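Local coordinates for DNA repair protein XRCC1 (PDB 3PC6), which serves as a scaffold in DNA single-strand break repair, this piece being its second BRCT domain, and also binds poly-ADP-ribose chains, at residues Phe14-Phe19 with Glu54-Phe59. Residues are numbered along the deposited sequence; the frame is centred on the assembly and turned at random. Where two conformers were deposited one is given.
Sequences FLYGEF and EWDPNF
Y16 carries the whole of this contact from its side, meeting D56 through its hydroxyl and F59 through its ring. The polar part is one hydrogen bond: Y16 OH donates to D56 OD2 at 2.6 Å, on the anti side of that oxygen and 25° out of the carboxylate plane. The acid itself is held from its other oxygen, since D56 OD1 accepts from N58 N at 2.8 Å, approached from above the carboxylate plane in a nearly straight bond. Thus one carboxylate caps the turn ahead of helix 59-65 with one oxygen and receives the phenol with the other. The type I turn itself is closed by the backbone bond from F59 N to D56 O, 2.8 Å.

Within the BRCT fold, Y16 lies near the end of strand 12-16, an inner strand of the parallel sheet, and the contact joins it to the loop between strand 48-51 and the following helix.

The aromatic part is an edge-to-face pair. F59 directs its CZ over the centre of the Y16 ring, with centroids 5.0 Å apart. The planes stand at 72°, and F59 CE1 lies 3.6 Å from both Y16 CD1 and Y16 CE1. With CG anti to the backbone N (chi1 171°), the Y16 ring is carried toward 54-59, and its turn about the CB-CG bond presents a face to F59. D56 CB and W55 add to the cluster: the former lies 3.7 Å above the F59 ring plane, over its centre, while F59 CD2 sits over a face of the indole. Beyond the two segments, F71 meets both F59 and W55, and V49 touches Y16 and F59.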
# COMPACT_ATOMS: atom_id res chain seq x y z
N PHE B 14 -10.80 3.53 -5.02
CA PHE B 14 -10.56 2.68 -6.18
C PHE B 14 -9.71 3.49 -7.17
O PHE B 14 -10.07 4.60 -7.53
CB PHE B 14 -11.88 2.27 -6.82
CG PHE B 14 -11.72 1.43 -8.05
CD1 PHE B 14 -11.52 0.06 -7.95
CD2 PHE B 14 -11.77 2.01 -9.32
CE1 PHE B 14 -11.38 -0.72 -9.10
CE2 PHE B 14 -11.63 1.24 -10.46
CZ PHE B 14 -11.42 -0.13 -10.35
N LEU B 15 -8.58 2.94 -7.58
CA LEU B 15 -7.73 3.65 -8.54
C LEU B 15 -8.13 3.23 -9.94
O LEU B 15 -7.97 2.08 -10.36
CB LEU B 15 -6.23 3.37 -8.26
CG LEU B 15 -5.76 3.74 -6.84
CD1 LEU B 15 -4.25 3.48 -6.67
CD2 LEU B 15 -6.09 5.18 -6.47
N TYR B 16 -8.71 4.16 -10.68
CA TYR B 16 -9.25 3.82 -11.99
C TYR B 16 -8.19 4.02 -13.07
O TYR B 16 -7.64 5.11 -13.21
CB TYR B 16 -10.48 4.67 -12.28
CG TYR B 16 -10.98 4.55 -13.70
CD1 TYR B 16 -12.00 3.66 -14.03
CD2 TYR B 16 -10.42 5.31 -14.72
CE1 TYR B 16 -12.44 3.55 -15.34
CE2 TYR B 16 -10.85 5.20 -16.03
CZ TYR B 16 -11.86 4.32 -16.34
OH TYR B 16 -12.30 4.21 -17.64
N GLY B 17 -7.88 2.96 -13.80
CA GLY B 17 -7.07 3.06 -15.00
C GLY B 17 -5.61 3.36 -14.81
O GLY B 17 -5.00 3.06 -13.77
N GLU B 18 -5.03 3.98 -15.84
CA GLU B 18 -3.59 4.20 -15.92
C GLU B 18 -3.15 5.60 -15.50
O GLU B 18 -3.88 6.58 -15.67
CB GLU B 18 -3.09 3.89 -17.34
CG GLU B 18 -3.31 2.44 -17.73
CD GLU B 18 -2.78 2.11 -19.11
OE1 GLU B 18 -2.82 3.01 -19.99
OE2 GLU B 18 -2.34 0.97 -19.32
N PHE B 19 -1.96 5.65 -14.93
CA PHE B 19 -1.34 6.86 -14.46
C PHE B 19 0.09 6.88 -15.00
O PHE B 19 0.69 5.83 -15.23
CB PHE B 19 -1.33 6.89 -12.93
CG PHE B 19 -2.72 6.86 -12.32
CD1 PHE B 19 -3.35 5.66 -12.08
CD2 PHE B 19 -3.39 8.04 -12.03
CE1 PHE B 19 -4.65 5.63 -11.54
CE2 PHE B 19 -4.66 8.03 -11.50
CZ PHE B 19 -5.29 6.82 -11.25
N GLU B 54 -10.28 10.95 -19.05
CA GLU B 54 -11.56 11.58 -19.36
C GLU B 54 -12.66 10.80 -18.64
O GLU B 54 -12.51 9.60 -18.40
CB GLU B 54 -11.82 11.57 -20.87
N TRP B 55 -13.75 11.48 -18.29
CA TRP B 55 -14.92 10.82 -17.72
C TRP B 55 -15.23 9.56 -18.51
O TRP B 55 -15.24 9.57 -19.74
CB TRP B 55 -16.13 11.76 -17.77
CG TRP B 55 -17.39 11.18 -17.16
CD1 TRP B 55 -18.40 10.54 -17.82
CD2 TRP B 55 -17.76 11.21 -15.78
NE1 TRP B 55 -19.38 10.17 -16.93
CE2 TRP B 55 -19.00 10.56 -15.67
CE3 TRP B 55 -17.16 11.71 -14.62
CZ2 TRP B 55 -19.66 10.40 -14.45
CZ3 TRP B 55 -17.81 11.55 -13.42
CH2 TRP B 55 -19.05 10.90 -13.34
N ASP B 56 -15.48 8.47 -17.80
CA ASP B 56 -15.89 7.22 -18.42
C ASP B 56 -17.41 7.12 -18.32
O ASP B 56 -17.97 7.15 -17.22
CB ASP B 56 -15.23 6.04 -17.69
CG ASP B 56 -15.55 4.69 -18.32
OD1 ASP B 56 -16.57 4.57 -19.03
OD2 ASP B 56 -14.78 3.73 -18.08
N PRO B 57 -18.09 7.00 -19.47
CA PRO B 57 -19.56 6.92 -19.47
C PRO B 57 -20.10 5.77 -18.61
O PRO B 57 -21.24 5.84 -18.17
CB PRO B 57 -19.90 6.68 -20.96
CG PRO B 57 -18.76 7.24 -21.71
CD PRO B 57 -17.54 7.04 -20.84
N ASN B 58 -19.29 4.74 -18.40
CA ASN B 58 -19.70 3.62 -17.55
C ASN B 58 -19.79 3.99 -16.07
O ASN B 58 -20.37 3.24 -15.28
CB ASN B 58 -18.76 2.43 -17.74
CG ASN B 58 -18.84 1.84 -19.14
OD1 ASN B 58 -19.82 2.05 -19.86
ND2 ASN B 58 -17.80 1.12 -19.54
N PHE B 59 -19.22 5.13 -15.70
CA PHE B 59 -19.32 5.62 -14.33
C PHE B 59 -20.81 5.82 -13.99
O PHE B 59 -21.21 5.74 -12.83
CB PHE B 59 -18.59 6.95 -14.14
CG PHE B 59 -17.09 6.83 -14.10
CD1 PHE B 59 -16.47 5.61 -13.86
CD2 PHE B 59 -16.29 7.96 -14.28
CE1 PHE B 59 -15.08 5.52 -13.82
CE2 PHE B 59 -14.92 7.88 -14.24
CZ PHE B 59 -14.30 6.66 -14.01